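Local atomic coordinates of glycosylation Associate Protein 2 (Streptococcus agalactiae serotype V, PDB entry 6OYC), a protein that probably acts, within the Gap123 complex, in glycosylating a serine-rich surface adhesin that is exported by the accessory Sec system. Residues N186-E191 and Q228-E233; G129-K134 and L257-G262; S318-F323 and Q505-L510; P295-Y300 and D363-S368. One frame throughout, in Å; residues are numbered along the deposited sequence.

Contact 1 (N186-E191 and Q228-E233)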
# COMPACT_ATOMS: atom_id res chain seq x y z
N ASN B 186 12.37 -10.47 -0.59
CA ASN B 186 12.89 -9.27 0.05
C ASN B 186 12.91 -8.18 -0.99
O ASN B 186 13.70 -8.23 -1.94
CB ASN B 186 14.27 -9.51 0.64
CG ASN B 186 14.26 -10.60 1.69
OD1 ASN B 186 14.02 -10.34 2.87
ND2 ASN B 186 14.47 -11.85 1.26
N GLU B 187 12.02 -7.21 -0.83
CA GLU B 187 11.87 -6.13 -1.78
C GLU B 187 12.74 -4.96 -1.38
O GLU B 187 12.81 -4.59 -0.21
CB GLU B 187 10.40 -5.70 -1.87
CG GLU B 187 9.56 -6.59 -2.73
CD GLU B 187 8.11 -6.09 -2.91
OE1 GLU B 187 7.68 -5.16 -2.19
OE2 GLU B 187 7.41 -6.65 -3.78
N LEU B 188 13.37 -4.36 -2.37
CA LEU B 188 14.09 -3.10 -2.21
C LEU B 188 13.60 -2.15 -3.28
O LEU B 188 13.35 -2.57 -4.42
CB LEU B 188 15.61 -3.32 -2.34
CG LEU B 188 16.19 -4.35 -1.37
CD1 LEU B 188 17.61 -4.74 -1.77
CD2 LEU B 188 16.16 -3.80 0.04
N PHE B 189 13.49 -0.86 -2.94
CA PHE B 189 13.27 0.16 -3.97
C PHE B 189 13.92 1.47 -3.55
O PHE B 189 13.62 2.01 -2.48
CB PHE B 189 11.77 0.39 -4.24
CG PHE B 189 11.52 1.51 -5.19
CD1 PHE B 189 11.98 1.43 -6.50
CD2 PHE B 189 10.89 2.67 -4.77
CE1 PHE B 189 11.79 2.46 -7.38
CE2 PHE B 189 10.69 3.71 -5.65
CZ PHE B 189 11.15 3.61 -6.96
N LEU B 190 14.79 2.00 -4.40
CA LEU B 190 15.54 3.21 -4.11
C LEU B 190 14.95 4.37 -4.91
O LEU B 190 15.04 4.39 -6.14
CB LEU B 190 17.01 3.01 -4.46
CG LEU B 190 17.91 4.22 -4.40
CD1 LEU B 190 18.10 4.58 -2.94
CD2 LEU B 190 19.28 3.95 -5.09
N GLU B 191 14.34 5.32 -4.21
CA GLU B 191 13.98 6.59 -4.83
C GLU B 191 15.23 7.33 -5.23
O GLU B 191 16.06 7.65 -4.38
CB GLU B 191 13.20 7.45 -3.86
CG GLU B 191 11.77 7.17 -3.78
CD GLU B 191 11.10 8.16 -2.86
OE1 GLU B 191 10.40 7.68 -1.94
OE2 GLU B 191 11.29 9.40 -3.08
N GLN B 228 13.42 0.28 -10.97
CA GLN B 228 12.41 -0.74 -10.78
C GLN B 228 12.52 -1.34 -9.39
O GLN B 228 13.56 -1.28 -8.74
CB GLN B 228 12.53 -1.86 -11.83
CG GLN B 228 12.35 -1.39 -13.27
CD GLN B 228 11.12 -0.50 -13.44
OE1 GLN B 228 10.10 -0.68 -12.77
NE2 GLN B 228 11.22 0.48 -14.35
N LEU B 229 11.42 -1.93 -8.95
CA LEU B 229 11.44 -2.78 -7.78
C LEU B 229 12.52 -3.85 -7.91
O LEU B 229 12.74 -4.42 -8.98
CB LEU B 229 10.06 -3.40 -7.59
CG LEU B 229 9.62 -3.63 -6.16
CD1 LEU B 229 9.46 -2.29 -5.43
CD2 LEU B 229 8.31 -4.40 -6.17
N ILE B 230 13.21 -4.12 -6.81
CA ILE B 230 14.18 -5.21 -6.74
C ILE B 230 13.60 -6.27 -5.82
O ILE B 230 13.16 -5.96 -4.71
CB ILE B 230 15.54 -4.71 -6.22
CG1 ILE B 230 16.14 -3.70 -7.21
CG2 ILE B 230 16.49 -5.87 -5.97
CD1 ILE B 230 17.40 -3.01 -6.66
N SER B 231 13.59 -7.52 -6.28
CA SER B 231 12.95 -8.59 -5.54
C SER B 231 13.95 -9.72 -5.38
O SER B 231 14.28 -10.41 -6.35
CB SER B 231 11.68 -9.08 -6.25
OG SER B 231 11.07 -10.13 -5.52
N LEU B 232 14.43 -9.90 -4.15
CA LEU B 232 15.50 -10.83 -3.82
C LEU B 232 14.97 -11.99 -3.00
O LEU B 232 14.19 -11.81 -2.07
CB LEU B 232 16.60 -10.15 -3.02
CG LEU B 232 17.24 -8.94 -3.71
CD1 LEU B 232 18.42 -8.43 -2.88
CD2 LEU B 232 17.67 -9.39 -5.09
N GLU B 233 15.48 -13.17 -3.29
CA GLU B 233 14.98 -14.35 -2.63
C GLU B 233 16.11 -15.34 -2.54
O GLU B 233 16.79 -15.60 -3.53
CB GLU B 233 13.79 -14.89 -3.44
CG GLU B 233 13.28 -16.18 -3.02
CD GLU B 233 13.90 -17.34 -3.75
OE1 GLU B 233 13.75 -17.44 -4.99
OE2 GLU B 233 14.50 -18.17 -3.06
O HOH W 1 8.54 -9.39 -4.31
O HOH W 2 15.30 0.63 -6.87

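Contact 2 (G129-K134 and L257-G262)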
# COMPACT_ATOMS: atom_id res chain seq x y z
N GLY B 129 0.10 -10.87 6.82
CA GLY B 129 0.73 -9.66 7.30
C GLY B 129 1.34 -8.84 6.18
O GLY B 129 1.41 -9.25 5.02
N GLN B 130 1.78 -7.65 6.55
CA GLN B 130 2.47 -6.74 5.64
C GLN B 130 3.58 -6.06 6.43
O GLN B 130 3.45 -5.88 7.64
CB GLN B 130 1.51 -5.70 5.07
CG GLN B 130 0.63 -5.06 6.15
CD GLN B 130 -0.33 -3.99 5.65
OE1 GLN B 130 -0.15 -3.41 4.57
NE2 GLN B 130 -1.37 -3.72 6.45
N TYR B 131 4.66 -5.68 5.74
CA TYR B 131 5.66 -4.83 6.39
C TYR B 131 6.53 -4.12 5.36
O TYR B 131 6.87 -4.67 4.31
CB TYR B 131 6.60 -5.60 7.33
CG TYR B 131 7.41 -4.64 8.20
CD1 TYR B 131 6.79 -3.82 9.15
CD2 TYR B 131 8.79 -4.52 8.04
CE1 TYR B 131 7.51 -2.93 9.93
CE2 TYR B 131 9.54 -3.64 8.84
CZ TYR B 131 8.89 -2.84 9.78
OH TYR B 131 9.60 -1.95 10.56
N GLY B 132 6.91 -2.90 5.70
CA GLY B 132 7.94 -2.18 4.99
C GLY B 132 8.49 -1.09 5.88
O GLY B 132 7.86 -0.70 6.87
N GLU B 133 9.68 -0.62 5.54
CA GLU B 133 10.26 0.54 6.21
C GLU B 133 11.34 1.12 5.32
O GLU B 133 11.73 0.53 4.31
CB GLU B 133 10.79 0.18 7.61
CG GLU B 133 12.08 -0.60 7.62
CD GLU B 133 12.56 -0.90 9.05
OE1 GLU B 133 11.74 -1.27 9.90
OE2 GLU B 133 13.77 -0.76 9.33
N LYS B 134 11.80 2.31 5.70
CA LYS B 134 12.72 3.10 4.90
C LYS B 134 14.08 3.20 5.59
O LYS B 134 14.15 3.36 6.81
CB LYS B 134 12.16 4.51 4.63
CG LYS B 134 11.16 4.56 3.47
CD LYS B 134 10.24 5.75 3.57
CE LYS B 134 9.08 5.47 4.54
NZ LYS B 134 8.17 6.64 4.59
N LEU B 257 15.48 4.69 0.76
CA LEU B 257 15.57 3.32 0.28
C LEU B 257 14.52 2.50 1.02
O LEU B 257 14.61 2.33 2.25
CB LEU B 257 16.98 2.76 0.50
CG LEU B 257 17.13 1.24 0.42
CD1 LEU B 257 16.83 0.76 -1.00
CD2 LEU B 257 18.54 0.79 0.84
N HIS B 258 13.52 2.01 0.29
CA HIS B 258 12.45 1.21 0.86
C HIS B 258 12.84 -0.25 0.87
O HIS B 258 13.40 -0.76 -0.11
CB HIS B 258 11.15 1.34 0.05
CG HIS B 258 10.65 2.74 -0.07
ND1 HIS B 258 9.66 3.24 0.75
CD2 HIS B 258 10.98 3.74 -0.92
CE1 HIS B 258 9.40 4.49 0.41
NE2 HIS B 258 10.19 4.81 -0.60
N ARG B 259 12.47 -0.95 1.95
CA ARG B 259 12.57 -2.40 1.98
C ARG B 259 11.26 -2.98 2.50
O ARG B 259 10.69 -2.47 3.47
CB ARG B 259 13.75 -2.86 2.84
CG ARG B 259 13.64 -2.54 4.33
CD ARG B 259 13.25 -3.79 5.06
NE ARG B 259 13.40 -3.65 6.49
CZ ARG B 259 12.90 -4.51 7.37
NH1 ARG B 259 12.22 -5.58 6.96
NH2 ARG B 259 13.09 -4.31 8.66
N ARG B 260 10.78 -4.04 1.84
CA ARG B 260 9.43 -4.56 2.07
C ARG B 260 9.43 -6.08 2.08
O ARG B 260 10.21 -6.73 1.38
CB ARG B 260 8.44 -4.05 0.99
CG ARG B 260 8.22 -2.55 1.03
CD ARG B 260 7.57 -1.98 -0.24
NE ARG B 260 7.58 -0.52 -0.20
CZ ARG B 260 7.72 0.26 -1.26
NH1 ARG B 260 7.84 -0.29 -2.47
NH2 ARG B 260 7.72 1.58 -1.13
N ASN B 261 8.53 -6.65 2.88
CA ASN B 261 8.19 -8.06 2.71
C ASN B 261 7.45 -8.21 1.38
O ASN B 261 6.38 -7.61 1.20
CB ASN B 261 7.32 -8.57 3.86
CG ASN B 261 8.03 -8.55 5.23
OD1 ASN B 261 9.21 -8.16 5.36
ND2 ASN B 261 7.30 -8.97 6.26
N GLY B 262 8.03 -8.97 0.46
CA GLY B 262 7.52 -9.04 -0.90
C GLY B 262 6.88 -10.38 -1.24
O GLY B 262 7.14 -11.40 -0.60
O HOH W 3 4.40 -6.98 2.92
O HOH W 4 15.31 -2.03 7.75

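Contact 3 (S318-F323 and Q505-L510)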
# COMPACT_ATOMS: atom_id res chain seq x y z
N SER B 318 -14.94 -5.22 8.09
CA SER B 318 -16.09 -5.47 8.95
C SER B 318 -17.36 -4.81 8.42
O SER B 318 -18.46 -5.23 8.81
CB SER B 318 -15.79 -4.98 10.37
OG SER B 318 -15.61 -3.59 10.39
N MET B 319 -17.24 -3.81 7.55
CA MET B 319 -18.41 -3.15 6.98
C MET B 319 -19.11 -3.99 5.92
O MET B 319 -20.14 -3.54 5.41
CB MET B 319 -18.00 -1.82 6.38
CG MET B 319 -17.10 -1.00 7.28
SD MET B 319 -18.04 0.15 8.27
CE MET B 319 -16.83 0.66 9.50
N LYS B 320 -18.56 -5.15 5.55
CA LYS B 320 -19.18 -6.06 4.59
C LYS B 320 -19.58 -5.34 3.31
O LYS B 320 -20.48 -5.75 2.58
CB LYS B 320 -20.36 -6.79 5.23
CG LYS B 320 -20.01 -7.54 6.52
CD LYS B 320 -19.17 -8.80 6.24
CE LYS B 320 -19.45 -9.92 7.25
NZ LYS B 320 -19.73 -11.25 6.60
N THR B 321 -18.89 -4.25 3.01
CA THR B 321 -19.08 -3.47 1.80
C THR B 321 -17.82 -3.56 0.92
O THR B 321 -16.74 -3.88 1.42
CB THR B 321 -19.37 -2.01 2.19
OG1 THR B 321 -19.79 -1.26 1.04
CG2 THR B 321 -18.13 -1.36 2.79
N PRO B 322 -17.94 -3.34 -0.39
CA PRO B 322 -16.72 -3.27 -1.21
C PRO B 322 -15.86 -2.12 -0.75
O PRO B 322 -16.37 -1.05 -0.40
CB PRO B 322 -17.25 -3.04 -2.63
CG PRO B 322 -18.70 -3.47 -2.58
CD PRO B 322 -19.17 -3.23 -1.19
N PHE B 323 -14.54 -2.33 -0.73
CA PHE B 323 -13.67 -1.32 -0.13
C PHE B 323 -12.30 -1.26 -0.79
O PHE B 323 -11.80 -2.22 -1.38
CB PHE B 323 -13.52 -1.53 1.38
CG PHE B 323 -12.71 -2.74 1.79
CD1 PHE B 323 -13.30 -3.98 1.93
CD2 PHE B 323 -11.35 -2.61 2.09
CE1 PHE B 323 -12.58 -5.09 2.34
CE2 PHE B 323 -10.60 -3.71 2.51
CZ PHE B 323 -11.21 -4.96 2.63
N GLN B 505 -20.55 6.50 12.29
CA GLN B 505 -20.97 7.28 11.13
C GLN B 505 -21.03 6.43 9.88
O GLN B 505 -21.89 6.64 9.02
CB GLN B 505 -20.03 8.46 10.94
CG GLN B 505 -20.72 9.73 10.53
CD GLN B 505 -21.76 10.18 11.52
OE1 GLN B 505 -21.65 9.93 12.72
NE2 GLN B 505 -22.79 10.86 11.02
N TYR B 506 -20.14 5.44 9.76
CA TYR B 506 -20.18 4.53 8.63
C TYR B 506 -21.41 3.62 8.69
O TYR B 506 -22.14 3.49 7.70
CB TYR B 506 -18.90 3.69 8.58
CG TYR B 506 -17.95 4.05 7.45
CD1 TYR B 506 -18.27 3.74 6.13
CD2 TYR B 506 -16.74 4.68 7.70
CE1 TYR B 506 -17.40 4.06 5.09
CE2 TYR B 506 -15.86 5.00 6.66
CZ TYR B 506 -16.19 4.69 5.36
OH TYR B 506 -15.34 5.00 4.32
N ARG B 507 -21.64 2.97 9.83
CA ARG B 507 -22.69 1.96 9.91
C ARG B 507 -24.07 2.58 9.77
O ARG B 507 -24.94 2.04 9.08
CB ARG B 507 -22.59 1.17 11.22
CG ARG B 507 -21.91 -0.19 11.08
CD ARG B 507 -22.58 -1.07 10.01
NE ARG B 507 -22.11 -2.46 10.07
CZ ARG B 507 -22.39 -3.39 9.17
NH1 ARG B 507 -23.15 -3.10 8.12
NH2 ARG B 507 -21.91 -4.62 9.32
N ARG B 508 -24.28 3.75 10.39
CA ARG B 508 -25.56 4.44 10.26
C ARG B 508 -25.78 4.95 8.85
O ARG B 508 -26.93 5.11 8.43
CB ARG B 508 -25.64 5.59 11.26
CG ARG B 508 -25.28 6.95 10.67
CD ARG B 508 -25.80 8.10 11.51
NE ARG B 508 -25.98 9.32 10.72
CZ ARG B 508 -27.16 9.85 10.42
NH1 ARG B 508 -28.28 9.28 10.86
NH2 ARG B 508 -27.23 10.96 9.69
N MET B 509 -24.72 5.20 8.09
CA MET B 509 -24.92 5.67 6.73
C MET B 509 -25.12 4.53 5.74
O MET B 509 -25.90 4.67 4.79
CB MET B 509 -23.74 6.53 6.31
CG MET B 509 -24.00 7.25 5.01
SD MET B 509 -22.46 7.44 4.15
CE MET B 509 -22.39 5.81 3.40
N LEU B 510 -24.42 3.40 5.93
CA LEU B 510 -24.71 2.23 5.12
C LEU B 510 -26.17 1.81 5.25
O LEU B 510 -26.78 1.34 4.28
CB LEU B 510 -23.78 1.07 5.52
CG LEU B 510 -22.26 1.24 5.32
CD1 LEU B 510 -21.54 0.05 5.90
CD2 LEU B 510 -21.88 1.41 3.86

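Contact 4 (P295-Y300 and D363-S368)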
# COMPACT_ATOMS: atom_id res chain seq x y z
N PRO B 295 -23.34 -1.74 -3.71
CA PRO B 295 -22.99 -0.41 -3.21
C PRO B 295 -23.09 -0.25 -1.74
O PRO B 295 -23.84 -0.91 -1.11
CB PRO B 295 -24.03 0.45 -3.86
CG PRO B 295 -24.41 -0.26 -5.08
CD PRO B 295 -24.41 -1.69 -4.69
N PRO B 296 -22.30 0.63 -1.19
CA PRO B 296 -21.39 1.45 -1.97
C PRO B 296 -19.95 1.00 -1.88
O PRO B 296 -19.66 0.10 -1.14
CB PRO B 296 -21.52 2.77 -1.27
CG PRO B 296 -21.63 2.38 0.13
CD PRO B 296 -22.30 1.07 0.19
N LEU B 297 -19.06 1.63 -2.64
CA LEU B 297 -17.64 1.34 -2.54
C LEU B 297 -17.07 2.32 -1.50
O LEU B 297 -17.22 3.50 -1.63
CB LEU B 297 -16.95 1.46 -3.88
CG LEU B 297 -15.44 1.64 -3.92
CD1 LEU B 297 -14.76 0.45 -3.33
CD2 LEU B 297 -14.93 1.88 -5.30
N THR B 298 -16.40 1.79 -0.50
CA THR B 298 -15.88 2.61 0.59
C THR B 298 -14.35 2.68 0.54
O THR B 298 -13.68 1.65 0.66
CB THR B 298 -16.35 2.05 1.92
OG1 THR B 298 -15.91 0.69 2.03
CG2 THR B 298 -17.86 2.13 2.01
N VAL B 299 -13.81 3.89 0.45
CA VAL B 299 -12.38 4.12 0.31
C VAL B 299 -11.83 4.70 1.61
O VAL B 299 -12.34 5.71 2.11
CB VAL B 299 -12.08 5.06 -0.87
CG1 VAL B 299 -10.59 5.34 -1.00
CG2 VAL B 299 -12.64 4.49 -2.17
N TYR B 300 -10.79 4.07 2.15
CA TYR B 300 -10.11 4.57 3.35
C TYR B 300 -8.67 4.94 2.99
O TYR B 300 -7.90 4.07 2.58
CB TYR B 300 -10.11 3.52 4.46
CG TYR B 300 -9.50 4.01 5.75
CD1 TYR B 300 -10.04 5.10 6.43
CD2 TYR B 300 -8.38 3.38 6.31
CE1 TYR B 300 -9.49 5.55 7.62
CE2 TYR B 300 -7.81 3.83 7.49
CZ TYR B 300 -8.38 4.92 8.15
OH TYR B 300 -7.83 5.36 9.33
N ASP B 363 -22.08 8.65 -7.14
CA ASP B 363 -22.96 8.69 -5.99
C ASP B 363 -23.03 7.35 -5.27
O ASP B 363 -23.81 7.22 -4.32
CB ASP B 363 -24.36 9.13 -6.40
CG ASP B 363 -24.99 10.06 -5.37
OD1 ASP B 363 -25.26 9.61 -4.24
OD2 ASP B 363 -25.19 11.25 -5.69
N GLN B 364 -22.25 6.36 -5.69
CA GLN B 364 -22.12 5.12 -4.94
C GLN B 364 -20.70 4.97 -4.38
O GLN B 364 -20.23 3.85 -4.14
CB GLN B 364 -22.54 3.95 -5.82
CG GLN B 364 -23.98 4.10 -6.34
CD GLN B 364 -24.36 3.12 -7.45
OE1 GLN B 364 -23.81 3.17 -8.56
NE2 GLN B 364 -25.32 2.25 -7.16
N LEU B 365 -20.02 6.10 -4.13
CA LEU B 365 -18.64 6.14 -3.66
C LEU B 365 -18.53 6.93 -2.36
O LEU B 365 -19.11 8.02 -2.23
CB LEU B 365 -17.74 6.78 -4.72
CG LEU B 365 -16.37 7.24 -4.23
CD1 LEU B 365 -15.55 6.02 -3.84
CD2 LEU B 365 -15.65 8.07 -5.29
N ILE B 366 -17.77 6.41 -1.39
CA ILE B 366 -17.54 7.07 -0.10
C ILE B 366 -16.04 7.15 0.16
O ILE B 366 -15.37 6.11 0.24
CB ILE B 366 -18.23 6.33 1.06
CG1 ILE B 366 -19.73 6.22 0.78
CG2 ILE B 366 -17.95 7.04 2.39
CD1 ILE B 366 -20.38 5.17 1.60
N LEU B 367 -15.53 8.37 0.36
CA LEU B 367 -14.13 8.60 0.71
C LEU B 367 -14.03 8.93 2.19
O LEU B 367 -14.85 9.67 2.73
CB LEU B 367 -13.54 9.73 -0.13
CG LEU B 367 -13.66 9.50 -1.63
CD1 LEU B 367 -13.19 10.69 -2.44
CD2 LEU B 367 -12.90 8.25 -2.04
N SER B 368 -12.99 8.40 2.85
CA SER B 368 -12.88 8.51 4.30
C SER B 368 -11.42 8.49 4.74
O SER B 368 -10.53 8.05 4.00
CB SER B 368 -13.62 7.37 5.00
OG SER B 368 -13.15 6.11 4.53

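Contact 1 (N186-E191 and Q228-E233)
N186 and L232 open a short antiparallel ladder that lays strand 230-232 along strand 185-195. Paired backbone bonds join N186 with L232 and L188 with I230; the shortest runs from N186 N to L232 O, 2.7 Å. The N186 side chain adds to it: chi1 of -60° sets CG beside the backbone N, and chi2 of -88° swings ND2 toward the same L232 O in a weak bond of 3.3 Å, while OD1 takes the backbone N-H of S181. N186, L188, I230 and L232 share one face: L188 CB meets I230 CB at 4.1 Å, and the L188 CD1 branch slants across to L232 CD1 at 3.9 Å. I178, F180, W219 and F221, from the facing antiparallel sheet, cover this side as in a beta-sandwich. On the other face E187 runs out as an extended chain, bringing OE2 to 3.4 Å from L229 CD2, and a water ties that oxygen to S231 OG. The second methyl of L229, CD1, packs on F189 CB at 3.7 Å. In F189, chi1 of 175° swings CG away from the backbone N, and F189 CD1 lies 3.9 Å from Q228 O, which sits at the ring edge; R275 makes a cation-pi contact with that ring. The backbone ladder thus fixes the strand pairing, while mainly apolar branches pack toward the facing sheet and water links the E187-S231 side.

Contact 2 (G129-K134 and L257-G262)
Y131 meets N261 and R259 at the start of an antiparallel beta ladder between strands 132-135 and 251-262. Its carbonyl O accepts N261 N at 3.0 Å, and a water bridges Y131 N to N261 O. Because CG lies opposite the backbone N (chi1 -168°), the ring stands beside R259: its CE2 edge rests over one face of the guanidinium, 3.6 Å from R259 NH2, with the two planes 63° apart. G132 follows, its CA giving a CH...O contact to R259 O at 3.2 Å and lying against the CG of R260, whose guanidinium reaches E283 and E308. E133 and R259 exchange two backbone bonds. The E133 carboxylate crosses the guanidinium obliquely; OE1 is 3.5 Å from R259 NH2 but well out of the guanidinium plane, so this salt bridge works by charge alone. A water adds a more directional link between E133 OE2 and R259 NE. K134 runs side by side with H258 before NZ leaves for the carbonyls of P329 and L331. The imidazole is held through ND1 to E308 and NE2 to E191, and K134 CG lies over one of its faces, 3.4 Å from H258 ND1, with K134 CD 3.5 Å from H258 CE1.

Contact 3 (S318-F323 and Q505-L510)
M319 and Y506 form a Met-aromatic contact where the turn after helix 313-318 meets helix 495-514, the long C-terminal helix lying against the mixed sheet of what is probably an alpha/beta-hydrolase-like domain. The sulfur comes in obliquely: M319 SD is 4.7 Å from the centroid of the Y506 ring, 42° off its normal, and the two side chains cross at about a right angle. A bend at chi2 of M319 (-94°) carries SD and CE toward the root of the tyrosine, where M319 SD lies 3.7 Å from Y506 CB and M319 CE 3.8 Å from the same atom. L510, one helical turn on, fills in beside them with its CD1 branch 4.0 Å from M319 CB, while its other methyl faces T321. Beyond the ring, Y506 OH bonds to S368 OG, and F502 packs edge-to-face on the ring. R507 reaches back over the turn. Its guanidinium presents one face to M319 O, 4.1 Å from NH1, and lies obliquely to S318 O, which is 3.5 Å from R507 NH2; none of these approaches is a hydrogen bond. R507 NE forms a salt bridge with E518. K320, with positive phi, turns the chain out of the helix here. Thioether, ring and methyl groups therefore join turn to helix through dispersion, and the arginine, close to carbonyls at the C-terminal end of helix 313-318, probably adds a diffuse electrostatic attraction.

Contact 4 (P295-Y300 and D363-S368)
V299 puts its whole side chain against strand 365-370. Its CB meets L367 CD2 at 3.5 Å and also lies near I366 O. From there CG1 points anti to the backbone N (chi1 178°) and keeps alongside the same methyl, 3.9 Å from L367 CD2. V299 CG2, the other tip, stays in touch with that methyl too and comes to 3.7 Å from L365 CD1, so one valine spans two leucines. Helix 341-358 covers this face, with I351 on V299 and L355 on both L297 and L365. Strands 297-301 and 365-370 are parallel neighbours within an eight-stranded mixed sheet, consistent with the alpha/beta-hydrolase clan; S368 is followed directly by a GxSxG sequence shaped like a nucleophile elbow, G369 to G373. Backbone bonds run up the ladder from L297 N to Q364 O, from I366 N to L297 O and, at 2.7 Å, from V299 N to I366 O. On the opposite face the I366 side chain slants past the ring of P296, which follows a cis peptide bond, bringing I366 CD1 to 3.4 Å from P296 CG. Before the strands begin, Q364 lies side by side with P295, NE2 at 3.4 Å from P295 CG, while its OE1 bonds to S361 N. S368 OG donates to V299 O over 2.6 Å from 37° above the carbonyl plane, and has a further partner in the C-terminal helix; S368 N adds a weak bond to that carbonyl.

In the fold
The four contacts fall into two groups. Contacts 1 and 2, centres 9 Å apart, belong to one antiparallel sheet: strand 185-195 runs between 230-232 and 251-262, and the backbone bonds of E187 with R260 and F189 with H258 stitch the two ladders together. Both segments of contact 1 fall between the two segments of contact 2 in sequence. Contacts 3 and 4, also 9 Å apart at their centres, come later, and their segments alternate in sequence; the backbone bond of T298 with P322 joins strand to turn, and the C-terminal helix packs on both. Between the groups, centres lie about 28 to 36 Å apart, so an all-beta part and a probable hydrolase-like part sit side by side in one chain.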